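Local coordinates for staphylococcal nuclease domain-containing protein 1 (Drosophila melanogaster, PDB 2WAC), which is an endonuclease for RNA and DNA that associates with the RNA-induced silencing complex and binds peptides with symmetrically dimethylated arginines through its Tudor domain, at residues Gly26-Ser31 / Lys110-Glu115; Ala60-Asp65 / Val83-Tyr88; Val182-Arg187 / Ala201-Ala206. All coordinates share one frame; numbering follows the deposited sequence.

Contact 1 (Gly26-Ser31 / Lys110-Glu115); sequences GSKLES and KPYATE
Lys28 is the first residue of 26-31 to meet Tyr112, and it does so with its aliphatic stem. Its CB lies 3.2 Å from Tyr112 OH, oblique to the ring. The bend at chi2 (-76°) carries CD back beside the same oxygen, with Lys28 CD to Tyr112 OH at 3.6 Å, while the rest of the lysine chain leads away. The hydroxyl has its polar partner elsewhere, in a hydrogen bond with Glu109; Lys28 meets it with CB, CG and CD. One residue on, Leu29 sits over a face of the ring: its CB is 4.1 Å from Tyr112 CG, and its CD1 reaches Tyr112 CD2 at 3.9 Å. Tyr112 CG stands anti to its own carbonyl carbon (chi1 -77°), which sends the ring to the helix. The opposite ring face carries Lys110 O, offset toward the rim, so the ring lies between the helix and its own preceding backbone. This is a surface contact in the extended Tudor domain. It lays the first turn of helix 26-42 on the loop entering strand 113-118, while Leu29 also touches Gln21 of strand 17-22, and Thr114 pairs with Ala20 of that same strand.

Contact 2 (Ala60-Asp65 / Val83-Tyr88); sequences AQFTLD and VLYIDY
Ala60, Phe62 and Tyr85 make this contact, with the tyrosine ring reaching from segment 83-88 to the end of strand 57-61. With chi1 at -65°, the ring of Tyr85 leaves beside its backbone N and is aimed at both partners. The methyl of Ala60 meets the ring obliquely, its CB 3.8 Å from Tyr85 CE1. Phe62 turns its CG anti to its backbone N (chi1 -169°) and brings CD1 within 3.8 Å of Tyr85 CZ. The two ring centroids are 5.1 Å apart with the planes inclined at 58°, a geometry that is neither a stack nor a T-shaped pair. Leu64 CB, from the same loop, rests 3.4 Å above one face of the phenylalanine, near its rim. The tyrosine oxygen also approaches backbone, with Tyr85 OH to Phe62 CA at 3.5 Å, but its hydrogen bond is to Glu92, whose other carboxylate oxygen takes a bond with Thr63. That carboxylate therefore ties the tyrosine to the loop carrying the phenylalanine. Phe62 and Tyr85 both fall in the region involved in dimethylarginine binding, and both touch Asn90. Aromatic rings set at an angle, with Tyr69 and Tyr88 in the same region, are consistent with the aromatic cage of methylarginine-reading Tudor domains, where ring faces receive a methylated guanidinium by cation-pi contact.

Contact 3 (Val182-Arg187 / Ala201-Ala206); sequences VLAEQR and AAQEAA
Ala184 and Gln203 are the residues whose CA atoms come nearest, 6.3 Å apart, where the short strand 183-184 passes helix 193-208 in the staphylococcal nuclease-like part of the chain. That strand pairs antiparallel with 121-122: Leu183 bonds to Ala122 and Glu185 to Leu120. The intervening Ala184 N-H points to the helix, and Gln203 OE1 accepts it. The glutamine's CG lies anti to the backbone N (chi1 175°) and the chain is extended beyond it, which spans the gap and delivers OE1 to the strand. The bond from Ala184 N to Gln203 OE1 is 3.0 Å long and nearly straight, with an N-H...O angle of 166°, although the donor is tilted 30° from the carbonyl plane of the amide. Apolar groups border the same oxygen: Ala184 CB lies 3.8 Å away from Gln203 OE1, and Leu183 CD2 is 3.9 Å from it. At the base of the glutamine side chain, Ala184 CB, whose bond from CA points toward the helix, meets Gln203 CB at 4.2 Å. With an alanine in place of this glutamine, the amide of Ala184 would probably be left without its side-chain acceptor and a gap would open beside the Leu183 side chain. Val177 of helix 172-178 and Trp214 also touch Gln203, and Leu183 reaches the same Trp214. A turn earlier on the helix, Lys200 NZ makes a weak hydrogen bond to Ala184 O. The backbone of Leu183 comes close as well, its CA lying 3.7 Å from Gln203 OE1.

Contacts 1 and 2 both lie within the Tudor domain range, contact 2 nested along the chain within the loop that contact 1 closes, and helix 26-42 is followed by strand 57-61. They touch directly: Tyr112 N lies 2.9 Å from Asp87 OD1, a probable hydrogen bond. Contact 3 joins strand 183-184 to helix 193-208, shares no element with them and stands on the opposite side of the chain's centre, its own centre about 34 Å from that of contact 1. Contact 1 is superficial, whereas contacts 2 and 3 are partly buried. The first two rest on a tyrosine ring against largely apolar atoms, with the hydroxyl bonded to a glutamate outside; contact 3 replaces the ring with an amide-to-backbone bond.

Contact 1 (Gly26-Ser31 / Lys110-Glu115)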
loop_
_atom_site.group_PDB
_atom_site.type_symbol
_atom_site.label_atom_id
_atom_site.label_comp_id
_atom_site.label_asym_id
_atom_site.label_seq_id
_atom_site.Cartn_x
_atom_site.Cartn_y
_atom_site.Cartn_z
ATOM N N GLY A 26 8.802 10.728 8.315
ATOM C CA GLY A 26 9.702 10.835 7.164
ATOM C C GLY A 26 11.174 10.928 7.524
ATOM O O GLY A 26 12.013 10.261 6.909
ATOM N N SER A 27 11.484 11.752 8.523
ATOM C CA SER A 27 12.859 11.930 8.997
ATOM C C SER A 27 13.399 10.686 9.705
ATOM O O SER A 27 14.598 10.402 9.641
ATOM C CB SER A 27 12.957 13.146 9.922
ATOM O OG SER A 27 12.170 12.968 11.086
ATOM N N LYS A 28 12.509 9.957 10.380
ATOM C CA LYS A 28 12.864 8.709 11.056
ATOM C C LYS A 28 13.370 7.640 10.082
ATOM O O LYS A 28 14.393 6.998 10.337
ATOM C CB LYS A 28 11.674 8.174 11.859
ATOM C CG LYS A 28 11.579 8.689 13.293
ATOM C CD LYS A 28 12.602 8.008 14.200
ATOM C CE LYS A 28 12.288 8.259 15.670
ATOM N NZ LYS A 28 13.262 7.562 16.555
ATOM N N LEU A 29 12.651 7.461 8.974
ATOM C CA LEU A 29 13.032 6.497 7.938
ATOM C C LEU A 29 14.301 6.926 7.204
ATOM O O LEU A 29 15.186 6.106 6.944
ATOM C CB LEU A 29 11.885 6.288 6.939
ATOM C CG LEU A 29 12.165 5.410 5.709
ATOM C CD1 LEU A 29 12.490 3.969 6.101
ATOM C CD2 LEU A 29 11.001 5.456 4.734
ATOM N N GLU A 30 14.368 8.214 6.872
ATOM C CA GLU A 30 15.524 8.821 6.212
ATOM C C GLU A 30 16.819 8.537 6.977
ATOM O O GLU A 30 17.836 8.172 6.380
ATOM C CB GLU A 30 15.286 10.330 6.065
ATOM C CG GLU A 30 16.524 11.179 5.806
ATOM C CD GLU A 30 16.324 12.628 6.215
ATOM O OE1 GLU A 30 15.494 13.322 5.590
ATOM O OE2 GLU A 30 17.003 13.071 7.165
ATOM N N SER A 31 16.759 8.699 8.298
ATOM C CA SER A 31 17.892 8.445 9.187
ATOM C C SER A 31 18.268 6.960 9.242
ATOM O O SER A 31 19.451 6.619 9.201
ATOM C CB SER A 31 17.587 8.973 10.592
ATOM O OG SER A 31 18.620 8.644 11.503
ATOM N N LYS A 110 9.094 -0.050 14.291
ATOM C CA LYS A 110 7.948 -0.622 13.595
ATOM C C LYS A 110 8.049 -0.292 12.107
ATOM O O LYS A 110 8.711 0.683 11.739
ATOM C CB LYS A 110 6.634 -0.062 14.165
ATOM C CG LYS A 110 6.478 -0.141 15.689
ATOM C CD LYS A 110 6.827 1.186 16.371
ATOM C CE LYS A 110 8.264 1.207 16.884
ATOM N NZ LYS A 110 8.902 2.547 16.719
ATOM N N PRO A 111 7.406 -1.103 11.243
ATOM C CA PRO A 111 7.423 -0.801 9.808
ATOM C C PRO A 111 6.945 0.621 9.497
ATOM O O PRO A 111 5.950 1.075 10.069
ATOM C CB PRO A 111 6.450 -1.827 9.229
ATOM C CG PRO A 111 6.514 -2.974 10.178
ATOM C CD PRO A 111 6.655 -2.341 11.531
ATOM N N TYR A 112 7.653 1.313 8.604
ATOM C CA TYR A 112 7.309 2.698 8.259
ATOM C C TYR A 112 6.209 2.836 7.202
ATOM O O TYR A 112 5.763 3.945 6.905
ATOM C CB TYR A 112 8.562 3.511 7.901
ATOM C CG TYR A 112 9.347 3.915 9.128
ATOM C CD1 TYR A 112 8.867 4.907 9.986
ATOM C CD2 TYR A 112 10.552 3.292 9.448
ATOM C CE1 TYR A 112 9.571 5.273 11.125
ATOM C CE2 TYR A 112 11.267 3.655 10.586
ATOM C CZ TYR A 112 10.770 4.646 11.418
ATOM O OH TYR A 112 11.468 5.008 12.546
ATOM N N ALA A 113 5.763 1.705 6.659
ATOM C CA ALA A 113 4.606 1.670 5.767
ATOM C C ALA A 113 3.527 0.732 6.310
ATOM O O ALA A 113 3.833 -0.316 6.884
ATOM C CB ALA A 113 5.022 1.256 4.360
ATOM N N THR A 114 2.267 1.122 6.123
ATOM C CA THR A 114 1.119 0.352 6.603
ATOM C C THR A 114 0.145 0.113 5.455
ATOM O O THR A 114 -0.171 1.036 4.704
ATOM C CB THR A 114 0.395 1.087 7.760
ATOM O OG1 THR A 114 1.346 1.439 8.772
ATOM C CG2 THR A 114 -0.699 0.212 8.379
ATOM N N GLU A 115 -0.325 -1.128 5.325
ATOM C CA GLU A 115 -1.293 -1.483 4.288
ATOM C C GLU A 115 -2.734 -1.181 4.703
ATOM O O GLU A 115 -3.128 -1.426 5.844
ATOM C CB GLU A 115 -1.156 -2.956 3.895
ATOM C CG GLU A 115 -1.882 -3.316 2.601
ATOM C CD GLU A 115 -1.659 -4.753 2.160
ATOM O OE1 GLU A 115 -1.064 -5.547 2.925
ATOM O OE2 GLU A 115 -2.092 -5.089 1.038
#

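Contact 2 (Ala60-Asp65 / Val83-Tyr88)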
loop_
_atom_site.group_PDB
_atom_site.type_symbol
_atom_site.label_atom_id
_atom_site.label_comp_id
_atom_site.label_asym_id
_atom_site.label_seq_id
_atom_site.Cartn_x
_atom_site.Cartn_y
_atom_site.Cartn_z
ATOM N N ALA A 60 17.573 -6.983 2.971
ATOM C CA ALA A 60 17.489 -7.493 1.608
ATOM C C ALA A 60 18.047 -6.481 0.621
ATOM O O ALA A 60 17.697 -5.297 0.668
ATOM C CB ALA A 60 16.047 -7.834 1.258
ATOM N N GLN A 61 18.915 -6.956 -0.270
ATOM C CA GLN A 61 19.492 -6.121 -1.319
ATOM C C GLN A 61 18.559 -6.098 -2.532
ATOM O O GLN A 61 18.525 -7.044 -3.326
ATOM C CB GLN A 61 20.889 -6.617 -1.702
ATOM C CG GLN A 61 21.761 -5.574 -2.403
ATOM C CD GLN A 61 23.059 -6.154 -2.950
ATOM O OE1 GLN A 61 23.176 -7.360 -3.162
ATOM N NE2 GLN A 61 24.039 -5.288 -3.186
ATOM N N PHE A 62 17.798 -5.011 -2.640
ATOM C CA PHE A 62 16.820 -4.782 -3.709
ATOM C C PHE A 62 17.479 -4.953 -5.078
ATOM O O PHE A 62 18.552 -4.402 -5.325
ATOM C CB PHE A 62 16.229 -3.370 -3.537
ATOM C CG PHE A 62 15.017 -3.071 -4.394
ATOM C CD1 PHE A 62 14.166 -4.079 -4.841
ATOM C CD2 PHE A 62 14.704 -1.748 -4.707
ATOM C CE1 PHE A 62 13.047 -3.781 -5.619
ATOM C CE2 PHE A 62 13.581 -1.436 -5.475
ATOM C CZ PHE A 62 12.750 -2.457 -5.932
ATOM N N THR A 63 16.845 -5.733 -5.955
ATOM C CA THR A 63 17.414 -6.027 -7.278
ATOM C C THR A 63 17.467 -4.805 -8.194
ATOM O O THR A 63 18.243 -4.782 -9.149
ATOM C CB THR A 63 16.674 -7.174 -8.014
ATOM O OG1 THR A 63 15.293 -6.833 -8.197
ATOM C CG2 THR A 63 16.779 -8.464 -7.242
ATOM N N LEU A 64 16.650 -3.794 -7.898
ATOM C CA LEU A 64 16.599 -2.585 -8.722
ATOM C C LEU A 64 17.834 -1.691 -8.578
ATOM O O LEU A 64 18.414 -1.267 -9.582
ATOM C CB LEU A 64 15.333 -1.770 -8.434
ATOM C CG LEU A 64 15.190 -0.466 -9.230
ATOM C CD1 LEU A 64 14.783 -0.773 -10.661
ATOM C CD2 LEU A 64 14.195 0.478 -8.578
ATOM N N ASP A 65 18.231 -1.411 -7.338
ATOM C CA ASP A 65 19.282 -0.423 -7.073
ATOM C C ASP A 65 20.521 -0.974 -6.357
ATOM O O ASP A 65 21.495 -0.245 -6.148
ATOM C CB ASP A 65 18.703 0.785 -6.312
ATOM C CG ASP A 65 18.133 0.418 -4.940
ATOM O OD1 ASP A 65 18.048 -0.783 -4.600
ATOM O OD2 ASP A 65 17.765 1.351 -4.197
ATOM N N VAL A 83 9.955 -11.658 -0.366
ATOM C CA VAL A 83 10.077 -10.676 0.713
ATOM C C VAL A 83 9.172 -9.460 0.510
ATOM O O VAL A 83 8.828 -9.109 -0.619
ATOM C CB VAL A 83 11.555 -10.212 0.945
ATOM C CG1 VAL A 83 12.474 -11.407 1.190
ATOM C CG2 VAL A 83 12.072 -9.351 -0.219
ATOM N N LEU A 84 8.782 -8.843 1.623
ATOM C CA LEU A 84 8.062 -7.577 1.622
ATOM C C LEU A 84 8.988 -6.495 2.160
ATOM O O LEU A 84 9.544 -6.643 3.247
ATOM C CB LEU A 84 6.798 -7.666 2.492
ATOM C CG LEU A 84 6.135 -6.343 2.916
ATOM C CD1 LEU A 84 5.423 -5.666 1.748
ATOM C CD2 LEU A 84 5.177 -6.541 4.090
ATOM N N TYR A 85 9.157 -5.416 1.399
ATOM C CA TYR A 85 9.941 -4.272 1.861
ATOM C C TYR A 85 9.083 -3.416 2.788
ATOM O O TYR A 85 8.283 -2.594 2.339
ATOM C CB TYR A 85 10.513 -3.487 0.674
ATOM C CG TYR A 85 11.507 -4.309 -0.117
ATOM C CD1 TYR A 85 12.818 -4.466 0.331
ATOM C CD2 TYR A 85 11.130 -4.960 -1.293
ATOM C CE1 TYR A 85 13.738 -5.237 -0.378
ATOM C CE2 TYR A 85 12.042 -5.735 -2.011
ATOM C CZ TYR A 85 13.345 -5.867 -1.546
ATOM O OH TYR A 85 14.258 -6.630 -2.243
ATOM N N ILE A 86 9.267 -3.639 4.090
ATOM C CA ILE A 86 8.328 -3.190 5.132
ATOM C C ILE A 86 8.182 -1.679 5.302
ATOM O O ILE A 86 7.202 -1.206 5.884
ATOM C CB ILE A 86 8.639 -3.841 6.518
ATOM C CG1 ILE A 86 10.085 -3.560 6.955
ATOM C CG2 ILE A 86 8.342 -5.345 6.489
ATOM C CD1 ILE A 86 10.304 -3.616 8.461
ATOM N N ASP A 87 9.150 -0.924 4.795
ATOM C CA ASP A 87 9.119 0.528 4.930
ATOM C C ASP A 87 8.536 1.228 3.699
ATOM O O ASP A 87 8.387 2.456 3.691
ATOM C CB ASP A 87 10.517 1.056 5.268
ATOM C CG ASP A 87 11.023 0.553 6.613
ATOM O OD1 ASP A 87 10.210 0.431 7.557
ATOM O OD2 ASP A 87 12.235 0.283 6.731
ATOM N N TYR A 88 8.191 0.438 2.678
ATOM C CA TYR A 88 7.702 0.967 1.395
ATOM C C TYR A 88 6.446 0.273 0.871
ATOM O O TYR A 88 5.530 0.937 0.379
ATOM C CB TYR A 88 8.815 0.932 0.338
ATOM C CG TYR A 88 10.010 1.764 0.733
ATOM C CD1 TYR A 88 10.068 3.123 0.430
ATOM C CD2 TYR A 88 11.072 1.196 1.442
ATOM C CE1 TYR A 88 11.160 3.897 0.811
ATOM C CE2 TYR A 88 12.163 1.961 1.830
ATOM C CZ TYR A 88 12.203 3.307 1.509
ATOM O OH TYR A 88 13.289 4.059 1.890
#

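Contact 3 (Val182-Arg187 / Ala201-Ala206)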
loop_
_atom_site.group_PDB
_atom_site.type_symbol
_atom_site.label_atom_id
_atom_site.label_comp_id
_atom_site.label_asym_id
_atom_site.label_seq_id
_atom_site.Cartn_x
_atom_site.Cartn_y
_atom_site.Cartn_z
ATOM N N VAL A 182 -14.895 2.139 -11.021
ATOM C CA VAL A 182 -15.031 1.042 -10.061
ATOM C C VAL A 182 -16.472 0.908 -9.572
ATOM O O VAL A 182 -17.313 1.775 -9.829
ATOM C CB VAL A 182 -14.090 1.211 -8.828
ATOM C CG1 VAL A 182 -12.622 1.059 -9.221
ATOM C CG2 VAL A 182 -14.341 2.539 -8.120
ATOM N N LEU A 183 -16.744 -0.183 -8.863
ATOM C CA LEU A 183 -18.047 -0.411 -8.252
ATOM C C LEU A 183 -18.043 0.016 -6.787
ATOM O O LEU A 183 -17.006 -0.018 -6.120
ATOM C CB LEU A 183 -18.455 -1.885 -8.380
ATOM C CG LEU A 183 -18.564 -2.483 -9.790
ATOM C CD1 LEU A 183 -18.683 -4.001 -9.727
ATOM C CD2 LEU A 183 -19.736 -1.887 -10.566
ATOM N N ALA A 184 -19.206 0.443 -6.306
ATOM C CA ALA A 184 -19.400 0.749 -4.895
ATOM C C ALA A 184 -19.747 -0.536 -4.156
ATOM O O ALA A 184 -20.515 -1.360 -4.661
ATOM C CB ALA A 184 -20.508 1.777 -4.723
ATOM N N GLU A 185 -19.178 -0.708 -2.967
ATOM C CA GLU A 185 -19.432 -1.898 -2.162
ATOM C C GLU A 185 -20.567 -1.664 -1.171
ATOM O O GLU A 185 -20.597 -0.653 -0.465
ATOM C CB GLU A 185 -18.161 -2.336 -1.426
ATOM C CG GLU A 185 -18.315 -3.605 -0.587
ATOM C CD GLU A 185 -17.085 -3.921 0.248
ATOM O OE1 GLU A 185 -16.279 -3.005 0.513
ATOM O OE2 GLU A 185 -16.927 -5.095 0.644
ATOM N N GLN A 186 -21.501 -2.609 -1.142
ATOM C CA GLN A 186 -22.584 -2.611 -0.174
ATOM C C GLN A 186 -22.211 -3.519 0.998
ATOM O O GLN A 186 -21.918 -4.700 0.804
ATOM C CB GLN A 186 -23.881 -3.088 -0.839
ATOM C CG GLN A 186 -25.087 -3.194 0.092
ATOM C CD GLN A 186 -25.528 -1.853 0.642
ATOM O OE1 GLN A 186 -25.738 -0.897 -0.107
ATOM N NE2 GLN A 186 -25.674 -1.776 1.960
ATOM N N ARG A 187 -22.197 -2.953 2.204
ATOM C CA ARG A 187 -22.005 -3.728 3.437
ATOM C C ARG A 187 -22.786 -3.141 4.618
ATOM O O ARG A 187 -23.241 -1.995 4.563
ATOM C CB ARG A 187 -20.518 -3.915 3.771
ATOM C CG ARG A 187 -19.700 -2.637 3.903
ATOM C CD ARG A 187 -18.211 -2.954 3.899
ATOM N NE ARG A 187 -17.816 -3.782 5.041
ATOM C CZ ARG A 187 -16.683 -4.475 5.120
ATOM N NH1 ARG A 187 -15.810 -4.460 4.120
ATOM N NH2 ARG A 187 -16.422 -5.195 6.204
ATOM N N ALA A 201 -24.942 6.297 -4.373
ATOM C CA ALA A 201 -25.463 7.420 -5.154
ATOM C C ALA A 201 -24.487 7.868 -6.245
ATOM O O ALA A 201 -24.906 8.209 -7.352
ATOM C CB ALA A 201 -25.810 8.585 -4.236
ATOM N N ALA A 202 -23.194 7.869 -5.922
ATOM C CA ALA A 202 -22.144 8.182 -6.891
ATOM C C ALA A 202 -22.130 7.175 -8.044
ATOM O O ALA A 202 -22.026 7.565 -9.210
ATOM C CB ALA A 202 -20.784 8.239 -6.209
ATOM N N GLN A 203 -22.244 5.887 -7.710
ATOM C CA GLN A 203 -22.338 4.823 -8.718
ATOM C C GLN A 203 -23.542 5.038 -9.630
ATOM O O GLN A 203 -23.444 4.887 -10.852
ATOM C CB GLN A 203 -22.413 3.438 -8.060
ATOM C CG GLN A 203 -22.628 2.302 -9.056
ATOM C CD GLN A 203 -22.692 0.937 -8.404
ATOM O OE1 GLN A 203 -21.667 0.345 -8.075
ATOM N NE2 GLN A 203 -23.903 0.423 -8.230
ATOM N N GLU A 204 -24.670 5.395 -9.019
ATOM C CA GLU A 204 -25.910 5.676 -9.736
ATOM C C GLU A 204 -25.796 6.854 -10.698
ATOM O O GLU A 204 -26.346 6.812 -11.799
ATOM C CB GLU A 204 -27.055 5.919 -8.750
ATOM C CG GLU A 204 -27.966 4.719 -8.556
ATOM C CD GLU A 204 -28.692 4.324 -9.831
ATOM O OE1 GLU A 204 -29.288 5.208 -10.487
ATOM O OE2 GLU A 204 -28.671 3.126 -10.177
ATOM N N ALA A 205 -25.090 7.899 -10.269
ATOM C CA ALA A 205 -24.858 9.079 -11.096
ATOM C C ALA A 205 -24.022 8.733 -12.327
ATOM O O ALA A 205 -24.322 9.182 -13.436
ATOM C CB ALA A 205 -24.182 10.173 -10.282
ATOM N N ALA A 206 -22.981 7.927 -12.116
ATOM C CA ALA A 206 -22.120 7.441 -13.196
ATOM C C ALA A 206 -22.896 6.558 -14.170
ATOM O O ALA A 206 -22.645 6.590 -15.378
ATOM C CB ALA A 206 -20.927 6.684 -12.628
#